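Local atomic coordinates of xyloglucan-specific endo-beta-1,4-glucanase GH12 (PDB entry 4NPR), a protein that probably hydrolyses internal beta-1,4-glucosidic linkages of xyloglucan, releasing xyloglucan oligosaccharides with retention of the anomeric configuration. Residues V83-K97 against S212-F226. Numbering follows the deposited sequence.
Sequences VKSFANAALQFTPKK and SDLYLVDVQAGTEPF
Lys97 and Tyr215, a non-hydrogen-bonded pair of two antiparallel strands, illustrate how a lysine can use its whole length. From CB, which lies near Leu214 O, the chain runs extended alongside the tyrosine. CG packs over one ring face, a CH-pi contact 3.8 Å from the ring centroid; CD passes Asp213 OD1; CE reaches Tyr215 OH; and NZ ends in a long salt bridge, 3.7 Å from Asp213 OD1. Next to this pair, Leu216 N donates a hydrogen bond to Lys96 O at 2.8 Å.

Between residues 92 and 95 strand 87-97 bows away from its neighbour, and the Phe93 ring lies against strand 215-226, its CZ touching Leu216 CG and Val219 CG2. With CG lodged between backbone N and carbonyl carbon (chi1 64°), the ring turns back to that strand. Regular pairing resumes where Ala89 and Ala221 exchange two backbone hydrogen bonds. At the far end Lys84 bends at chi2 and chi4, bringing NZ to 2.9 Å from Phe226 O, in the carbonyl plane and on a lone pair; Gln82, Gly78 and Gly79 carbonyls also bind that ammonium. Strand 39-42 flanks 87-97, strand 117-128 flanks 215-226, and Trp70 and Trp74 of the other sheet pack against Ala89 and Pro225, as expected of the two-sheet beta-jelly roll of GH12 enzymes.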
ATOM      1  N   VAL A  83      -4.898   9.723  -8.005  1.00 14.58           N
ATOM      2  CA  VAL A  83      -5.056   8.298  -7.849  1.00 13.77           C
ATOM      3  C   VAL A  83      -6.529   7.976  -8.113  1.00 13.88           C
ATOM      4  O   VAL A  83      -7.429   8.655  -7.598  1.00 14.71           O
ATOM      5  CB  VAL A  83      -4.716   7.853  -6.421  1.00 13.11           C
ATOM      6  CG1 VAL A  83      -5.002   6.405  -6.236  1.00 13.00           C
ATOM      7  CG2 VAL A  83      -3.256   8.153  -6.069  1.00 13.41           C
ATOM      8  N   LYS A  84      -6.774   6.943  -8.903  1.00 12.59           N
ATOM      9  CA  LYS A  84      -8.095   6.516  -9.160  1.00 12.45           C
ATOM     10  C   LYS A  84      -8.587   5.474  -8.177  1.00 11.81           C
ATOM     11  O   LYS A  84      -9.792   5.269  -8.057  1.00 11.81           O
ATOM     12  CB  LYS A  84      -8.189   5.930 -10.579  1.00 13.31           C
ATOM     13  CG  LYS A  84      -7.602   6.806 -11.692  1.00 13.38           C
ATOM     14  CD  LYS A  84      -8.080   8.238 -11.531  1.00 13.52           C
ATOM     15  CE  LYS A  84      -7.756   9.002 -12.777  1.00 13.66           C
ATOM     16  NZ  LYS A  84      -6.365   9.501 -12.695  1.00 13.60           N
ATOM     17  N   SER A  85      -7.688   4.780  -7.496  1.00 11.72           N
ATOM     18  CA  SER A  85      -8.109   3.661  -6.665  1.00 11.44           C
ATOM     19  C   SER A  85      -6.975   3.105  -5.807  1.00 11.61           C
ATOM     20  O   SER A  85      -5.810   3.506  -5.897  1.00 12.37           O
ATOM     21  CB  SER A  85      -8.648   2.537  -7.564  1.00 11.80           C
ATOM     22  OG  SER A  85      -7.610   2.019  -8.433  1.00 11.73           O
ATOM     23  N   PHE A  86      -7.323   2.169  -4.945  1.00 11.07           N
ATOM     24  CA  PHE A  86      -6.340   1.518  -4.162  1.00 10.61           C
ATOM     25  C   PHE A  86      -6.885   0.165  -3.749  1.00 10.29           C
ATOM     26  O   PHE A  86      -7.239  -0.048  -2.583  1.00  9.73           O
ATOM     27  CB  PHE A  86      -5.977   2.350  -2.937  1.00 10.82           C
ATOM     28  CG  PHE A  86      -4.993   1.664  -2.038  1.00 10.83           C
ATOM     29  CD1 PHE A  86      -3.797   1.112  -2.572  1.00 11.09           C
ATOM     30  CD2 PHE A  86      -5.250   1.516  -0.687  1.00 10.66           C
ATOM     31  CE1 PHE A  86      -2.880   0.441  -1.753  1.00 11.05           C
ATOM     32  CE2 PHE A  86      -4.323   0.862   0.146  1.00 10.82           C
ATOM     33  CZ  PHE A  86      -3.149   0.309  -0.387  1.00 10.82           C
ATOM     34  N   ALA A  87      -6.960  -0.735  -4.735  1.00  9.78           N
ATOM     35  CA  ALA A  87      -7.296  -2.115  -4.491  1.00  9.50           C
ATOM     36  C   ALA A  87      -6.115  -2.729  -3.749  1.00  9.24           C
ATOM     37  O   ALA A  87      -4.988  -2.611  -4.181  1.00  8.51           O
ATOM     38  CB  ALA A  87      -7.494  -2.844  -5.797  1.00  9.93           C
ATOM     39  N   ASN A  88      -6.422  -3.410  -2.653  1.00  9.33           N
ATOM     40  CA  ASN A  88      -5.449  -3.849  -1.691  1.00  9.31           C
ATOM     41  C   ASN A  88      -6.006  -4.981  -0.891  1.00  9.79           C
ATOM     42  O   ASN A  88      -7.224  -5.149  -0.756  1.00 10.01           O
ATOM     43  CB  ASN A  88      -5.124  -2.723  -0.714  1.00  9.33           C
ATOM     44  CG  ASN A  88      -6.307  -2.348   0.150  1.00  9.40           C
ATOM     45  OD1 ASN A  88      -6.412  -2.745   1.312  1.00  9.73           O
ATOM     46  ND2 ASN A  88      -7.220  -1.587  -0.419  1.00  9.55           N
ATOM     47  N   ALA A  89      -5.100  -5.764  -0.335  1.00 10.34           N
ATOM     48  CA  ALA A  89      -5.433  -6.695   0.740  1.00 10.60           C
ATOM     49  C   ALA A  89      -5.098  -6.040   2.116  1.00 11.21           C
ATOM     50  O   ALA A  89      -3.964  -5.672   2.348  1.00 10.80           O
ATOM     51  CB  ALA A  89      -4.637  -7.976   0.573  1.00 10.32           C
ATOM     52  N   ALA A  90      -6.079  -5.989   3.018  1.00 12.39           N
ATOM     53  CA  ALA A  90      -5.943  -5.435   4.367  1.00 13.23           C
ATOM     54  C   ALA A  90      -6.013  -6.532   5.425  1.00 14.54           C
ATOM     55  O   ALA A  90      -6.925  -7.366   5.461  1.00 15.56           O
ATOM     56  CB  ALA A  90      -7.044  -4.409   4.621  1.00 12.80           C
ATOM     57  N   LEU A  91      -5.035  -6.522   6.302  1.00 15.49           N
ATOM     58  CA  LEU A  91      -4.959  -7.498   7.351  1.00 16.09           C
ATOM     59  C   LEU A  91      -5.919  -7.072   8.437  1.00 17.07           C
ATOM     60  O   LEU A  91      -5.958  -5.903   8.771  1.00 18.89           O
ATOM     61  CB  LEU A  91      -3.553  -7.522   7.921  1.00 16.04           C
ATOM     62  CG  LEU A  91      -3.328  -8.539   9.025  1.00 16.29           C
ATOM     63  CD1 LEU A  91      -3.372  -9.934   8.414  1.00 16.28           C
ATOM     64  CD2 LEU A  91      -2.007  -8.258   9.753  1.00 16.31           C
ATOM     65  N   GLN A  92      -6.651  -8.035   8.999  1.00 17.84           N
ATOM     66  CA  GLN A  92      -7.606  -7.816  10.084  1.00 17.27           C
ATOM     67  C   GLN A  92      -6.947  -8.258  11.375  1.00 17.27           C
ATOM     68  O   GLN A  92      -6.602  -9.406  11.559  1.00 16.83           O
ATOM     69  CB  GLN A  92      -8.879  -8.606   9.824  1.00 16.56           C
ATOM     70  CG  GLN A  92      -9.486  -8.349   8.448  1.00 17.30           C
ATOM     71  CD  GLN A  92      -9.831  -6.855   8.222  1.00 17.32           C
ATOM     72  OE1 GLN A  92      -9.216  -6.162   7.404  1.00 18.16           O
ATOM     73  NE2 GLN A  92     -10.801  -6.367   8.956  1.00 16.45           N
ATOM     74  N   PHE A  93      -6.696  -7.322  12.256  1.00 18.58           N
ATOM     75  CA  PHE A  93      -6.004  -7.661  13.488  1.00 19.40           C
ATOM     76  C   PHE A  93      -6.385  -6.666  14.554  1.00 19.40           C
ATOM     77  O   PHE A  93      -6.976  -5.624  14.301  1.00 16.99           O
ATOM     78  CB  PHE A  93      -4.476  -7.660  13.297  1.00 19.81           C
ATOM     79  CG  PHE A  93      -3.916  -6.293  12.952  1.00 20.93           C
ATOM     80  CD1 PHE A  93      -4.131  -5.738  11.697  1.00 20.19           C
ATOM     81  CD2 PHE A  93      -3.203  -5.555  13.901  1.00 21.34           C
ATOM     82  CE1 PHE A  93      -3.648  -4.496  11.383  1.00 20.33           C
ATOM     83  CE2 PHE A  93      -2.719  -4.306  13.597  1.00 21.14           C
ATOM     84  CZ  PHE A  93      -2.944  -3.771  12.334  1.00 21.14           C
ATOM     85  N   THR A  94      -6.037  -7.024  15.768  1.00 20.97           N
ATOM     86  CA  THR A  94      -6.302  -6.164  16.882  1.00 22.48           C
ATOM     87  C   THR A  94      -5.169  -5.155  16.949  1.00 22.77           C
ATOM     88  O   THR A  94      -4.013  -5.547  16.922  1.00 22.24           O
ATOM     89  CB  THR A  94      -6.358  -6.979  18.172  1.00 22.30           C
ATOM     90  OG1 THR A  94      -7.387  -7.974  18.043  1.00 21.68           O
ATOM     91  CG2 THR A  94      -6.655  -6.071  19.343  1.00 22.10           C
ATOM     92  N   PRO A  95      -5.507  -3.863  17.057  1.00 25.24           N
ATOM     93  CA  PRO A  95      -4.502  -2.799  17.103  1.00 26.24           C
ATOM     94  C   PRO A  95      -3.497  -2.942  18.243  1.00 26.65           C
ATOM     95  O   PRO A  95      -3.821  -3.503  19.268  1.00 28.66           O
ATOM     96  CB  PRO A  95      -5.351  -1.541  17.241  1.00 26.34           C
ATOM     97  CG  PRO A  95      -6.620  -1.899  16.499  1.00 26.67           C
ATOM     98  CD  PRO A  95      -6.875  -3.311  16.916  1.00 26.61           C
ATOM     99  N   LYS A  96      -2.282  -2.452  18.033  1.00 28.23           N
ATOM    100  CA  LYS A  96      -1.192  -2.572  18.995  1.00 29.40           C
ATOM    101  C   LYS A  96      -0.348  -1.326  18.984  1.00 27.75           C
ATOM    102  O   LYS A  96      -0.035  -0.795  17.927  1.00 25.53           O
ATOM    103  CB  LYS A  96      -0.259  -3.715  18.609  1.00 34.55           C
ATOM    104  CG  LYS A  96      -0.551  -5.067  19.232  1.00 39.05           C
ATOM    105  CD  LYS A  96       0.746  -5.802  19.542  1.00 41.69           C
ATOM    106  CE  LYS A  96       0.463  -7.177  20.116  1.00 43.97           C
ATOM    107  NZ  LYS A  96       0.119  -8.092  19.009  1.00 46.93           N
ATOM    108  N   LYS A  97       0.067  -0.884  20.159  1.00 27.00           N
ATOM    109  CA  LYS A  97       1.044   0.171  20.244  1.00 27.84           C
ATOM    110  C   LYS A  97       2.334  -0.283  19.623  1.00 25.55           C
ATOM    111  O   LYS A  97       2.743  -1.419  19.813  1.00 26.10           O
ATOM    112  CB  LYS A  97       1.323   0.542  21.703  1.00 32.18           C
ATOM    113  CG  LYS A  97       0.195   1.297  22.365  1.00 35.70           C
ATOM    114  CD  LYS A  97       0.443   1.461  23.846  1.00 39.01           C
ATOM    115  CE  LYS A  97      -0.763   2.150  24.458  1.00 41.78           C
ATOM    116  NZ  LYS A  97      -0.592   2.322  25.918  1.00 42.51           N
ATOM    117  N   SER A 212       6.460   6.066  19.742  1.00 23.83           N
ATOM    118  CA  SER A 212       6.109   4.652  19.799  1.00 25.55           C
ATOM    119  C   SER A 212       4.859   4.381  20.644  1.00 26.66           C
ATOM    120  O   SER A 212       4.369   3.247  20.665  1.00 24.85           O
ATOM    121  CB  SER A 212       7.293   3.783  20.245  1.00 25.96           C
ATOM    122  OG  SER A 212       7.756   4.179  21.502  1.00 26.69           O
ATOM    123  N   ASP A 213       4.310   5.406  21.292  1.00 27.30           N
ATOM    124  CA  ASP A 213       3.070   5.220  22.034  1.00 30.99           C
ATOM    125  C   ASP A 213       1.849   5.124  21.084  1.00 27.94           C
ATOM    126  O   ASP A 213       0.738   4.798  21.510  1.00 29.67           O
ATOM    127  CB  ASP A 213       2.890   6.351  23.077  1.00 36.70           C
ATOM    128  CG  ASP A 213       2.037   5.927  24.290  1.00 40.97           C
ATOM    129  OD1 ASP A 213       1.958   4.717  24.589  1.00 46.36           O
ATOM    130  OD2 ASP A 213       1.449   6.810  24.966  1.00 44.29           O
ATOM    131  N   LEU A 214       2.051   5.400  19.806  1.00 24.98           N
ATOM    132  CA  LEU A 214       0.964   5.325  18.845  1.00 25.04           C
ATOM    133  C   LEU A 214       0.591   3.879  18.589  1.00 22.53           C
ATOM    134  O   LEU A 214       1.410   2.989  18.818  1.00 20.59           O
ATOM    135  CB  LEU A 214       1.349   6.016  17.532  1.00 26.46           C
ATOM    136  CG  LEU A 214       1.655   7.527  17.639  1.00 29.72           C
ATOM    137  CD1 LEU A 214       2.326   8.043  16.366  1.00 31.09           C
ATOM    138  CD2 LEU A 214       0.418   8.376  17.952  1.00 30.25           C
ATOM    139  N   TYR A 215      -0.642   3.677  18.123  1.00 21.64           N
ATOM    140  CA  TYR A 215      -1.194   2.364  17.723  1.00 22.17           C
ATOM    141  C   TYR A 215      -1.077   2.103  16.232  1.00 20.74           C
ATOM    142  O   TYR A 215      -1.512   2.912  15.452  1.00 20.22           O
ATOM    143  CB  TYR A 215      -2.693   2.273  18.058  1.00 23.51           C
ATOM    144  CG  TYR A 215      -2.995   2.220  19.533  1.00 26.92           C
ATOM    145  CD1 TYR A 215      -3.189   3.389  20.277  1.00 29.22           C
ATOM    146  CD2 TYR A 215      -3.056   0.992  20.207  1.00 30.06           C
ATOM    147  CE1 TYR A 215      -3.440   3.331  21.653  1.00 31.28           C
ATOM    148  CE2 TYR A 215      -3.309   0.915  21.578  1.00 29.94           C
ATOM    149  CZ  TYR A 215      -3.493   2.078  22.300  1.00 32.44           C
ATOM    150  OH  TYR A 215      -3.749   1.991  23.646  1.00 31.02           O
ATOM    151  N   LEU A 216      -0.544   0.948  15.836  1.00 20.23           N
ATOM    152  CA  LEU A 216      -0.684   0.448  14.444  1.00 19.06           C
ATOM    153  C   LEU A 216      -2.101  -0.024  14.263  1.00 17.68           C
ATOM    154  O   LEU A 216      -2.478  -0.918  14.964  1.00 18.27           O
ATOM    155  CB  LEU A 216       0.286  -0.729  14.198  1.00 18.83           C
ATOM    156  CG  LEU A 216       0.333  -1.464  12.839  1.00 19.00           C
ATOM    157  CD1 LEU A 216       0.348  -0.525  11.640  1.00 17.86           C
ATOM    158  CD2 LEU A 216       1.582  -2.347  12.795  1.00 19.34           C
ATOM    159  N   VAL A 217      -2.897   0.571  13.374  1.00 17.99           N
ATOM    160  CA  VAL A 217      -4.320   0.162  13.210  1.00 19.76           C
ATOM    161  C   VAL A 217      -4.808  -0.394  11.852  1.00 20.48           C
ATOM    162  O   VAL A 217      -5.946  -0.892  11.771  1.00 19.23           O
ATOM    163  CB  VAL A 217      -5.323   1.270  13.629  1.00 20.60           C
ATOM    164  CG1 VAL A 217      -4.956   1.819  14.993  1.00 22.05           C
ATOM    165  CG2 VAL A 217      -5.421   2.393  12.592  1.00 20.86           C
ATOM    166  N   ASP A 218      -3.986  -0.280  10.806  1.00 21.61           N
ATOM    167  CA  ASP A 218      -4.317  -0.819   9.478  1.00 23.43           C
ATOM    168  C   ASP A 218      -2.981  -1.181   8.783  1.00 21.51           C
ATOM    169  O   ASP A 218      -2.046  -0.399   8.835  1.00 20.03           O
ATOM    170  CB  ASP A 218      -5.130   0.209   8.636  1.00 26.69           C
ATOM    171  CG  ASP A 218      -6.693   0.090   8.827  1.00 31.95           C
ATOM    172  OD1 ASP A 218      -7.328  -0.861   8.269  1.00 32.41           O
ATOM    173  OD2 ASP A 218      -7.293   0.983   9.501  1.00 34.71           O
ATOM    174  N   VAL A 219      -2.897  -2.380   8.183  1.00 19.32           N
ATOM    175  CA  VAL A 219      -1.790  -2.771   7.315  1.00 17.58           C
ATOM    176  C   VAL A 219      -2.318  -3.347   5.993  1.00 17.14           C
ATOM    177  O   VAL A 219      -2.812  -4.472   5.929  1.00 16.11           O
ATOM    178  CB  VAL A 219      -0.886  -3.807   7.982  1.00 17.20           C
ATOM    179  CG1 VAL A 219       0.294  -4.166   7.084  1.00 16.88           C
ATOM    180  CG2 VAL A 219      -0.403  -3.273   9.298  1.00 17.12           C
ATOM    181  N   GLN A 220      -2.159  -2.561   4.937  1.00 16.69           N
ATOM    182  CA  GLN A 220      -2.787  -2.812   3.653  1.00 16.28           C
ATOM    183  C   GLN A 220      -1.725  -2.857   2.553  1.00 14.85           C
ATOM    184  O   GLN A 220      -0.812  -2.057   2.575  1.00 14.70           O
ATOM    185  CB  GLN A 220      -3.724  -1.675   3.348  1.00 17.31           C
ATOM    186  CG  GLN A 220      -4.733  -1.424   4.443  1.00 19.24           C
ATOM    187  CD  GLN A 220      -5.730  -0.377   4.008  1.00 21.13           C
ATOM    188  OE1 GLN A 220      -5.456   0.820   4.038  1.00 23.18           O
ATOM    189  NE2 GLN A 220      -6.879  -0.830   3.543  1.00 23.46           N
ATOM    190  N   ALA A 221      -1.833  -3.784   1.612  1.00 12.86           N
ATOM    191  CA  ALA A 221      -0.883  -3.844   0.487  1.00 12.36           C
ATOM    192  C   ALA A 221      -1.641  -3.996  -0.868  1.00 11.26           C
ATOM    193  O   ALA A 221      -2.503  -4.874  -1.005  1.00 10.16           O
ATOM    194  CB  ALA A 221       0.133  -4.962   0.686  1.00 12.15           C
ATOM    195  N   GLY A 222      -1.341  -3.091  -1.818  1.00 10.24           N
ATOM    196  CA  GLY A 222      -1.969  -3.085  -3.120  1.00  9.62           C
ATOM    197  C   GLY A 222      -1.286  -2.171  -4.132  1.00  9.58           C
ATOM    198  O   GLY A 222      -0.069  -1.929  -4.072  1.00  8.82           O
ATOM    199  N   THR A 223      -2.076  -1.653  -5.069  1.00  9.61           N
ATOM    200  CA  THR A 223      -1.542  -0.768  -6.075  1.00 10.30           C
ATOM    201  C   THR A 223      -2.431   0.473  -6.236  1.00 10.92           C
ATOM    202  O   THR A 223      -3.654   0.362  -6.130  1.00 10.47           O
ATOM    203  CB  THR A 223      -1.396  -1.499  -7.433  1.00 10.08           C
ATOM    204  OG1 THR A 223      -0.938  -0.585  -8.452  1.00 10.03           O
ATOM    205  CG2 THR A 223      -2.684  -2.085  -7.834  1.00  9.92           C
ATOM    206  N   GLU A 224      -1.806   1.635  -6.494  1.00 11.78           N
ATOM    207  CA  GLU A 224      -2.533   2.905  -6.777  1.00 12.96           C
ATOM    208  C   GLU A 224      -2.251   3.330  -8.200  1.00 12.63           C
ATOM    209  O   GLU A 224      -1.157   3.807  -8.504  1.00 13.18           O
ATOM    210  CB  GLU A 224      -2.096   4.067  -5.858  1.00 13.75           C
ATOM    211  CG  GLU A 224      -2.592   3.992  -4.438  1.00 15.23           C
ATOM    212  CD  GLU A 224      -2.038   5.139  -3.550  1.00 17.30           C
ATOM    213  OE1 GLU A 224      -0.869   5.533  -3.764  1.00 18.74           O
ATOM    214  OE2 GLU A 224      -2.741   5.609  -2.602  1.00 16.02           O
ATOM    215  N   PRO A 225      -3.220   3.158  -9.080  1.00 12.34           N
ATOM    216  CA  PRO A 225      -3.032   3.575 -10.454  1.00 12.58           C
ATOM    217  C   PRO A 225      -3.442   5.030 -10.754  1.00 12.88           C
ATOM    218  O   PRO A 225      -4.420   5.534 -10.187  1.00 13.17           O
ATOM    219  CB  PRO A 225      -3.922   2.607 -11.208  1.00 13.03           C
ATOM    220  CG  PRO A 225      -5.045   2.351 -10.287  1.00 13.16           C
ATOM    221  CD  PRO A 225      -4.401   2.290  -8.922  1.00 12.91           C
ATOM    222  N   PHE A 226      -2.705   5.674 -11.662  1.00 12.96           N
ATOM    223  CA  PHE A 226      -3.046   7.009 -12.149  1.00 13.68           C
ATOM    224  C   PHE A 226      -3.634   6.930 -13.579  1.00 14.04           C
ATOM    225  O   PHE A 226      -4.670   7.500 -13.855  1.00 13.81           O
ATOM    226  CB  PHE A 226      -1.839   7.934 -12.059  1.00 13.42           C
ATOM    227  CG  PHE A 226      -1.299   8.138 -10.628  1.00 14.19           C
ATOM    228  CD1 PHE A 226      -0.564   7.143  -9.970  1.00 14.49           C
ATOM    229  CD2 PHE A 226      -1.467   9.346  -9.963  1.00 14.66           C
ATOM    230  CE1 PHE A 226      -0.020   7.356  -8.693  1.00 14.57           C
ATOM    231  CE2 PHE A 226      -0.953   9.556  -8.671  1.00 14.68           C
ATOM    232  CZ  PHE A 226      -0.220   8.563  -8.043  1.00 14.57           C
TER
HETATM  233  O   HOH W   1      -6.057  -0.112  -7.518  1.00 17.78           O
HETATM  234  O   HOH W   2      -1.956  -6.322   4.286  1.00 10.77           O
HETATM  235  O   HOH W   3      -5.427  -3.222   7.702  1.00 15.28           O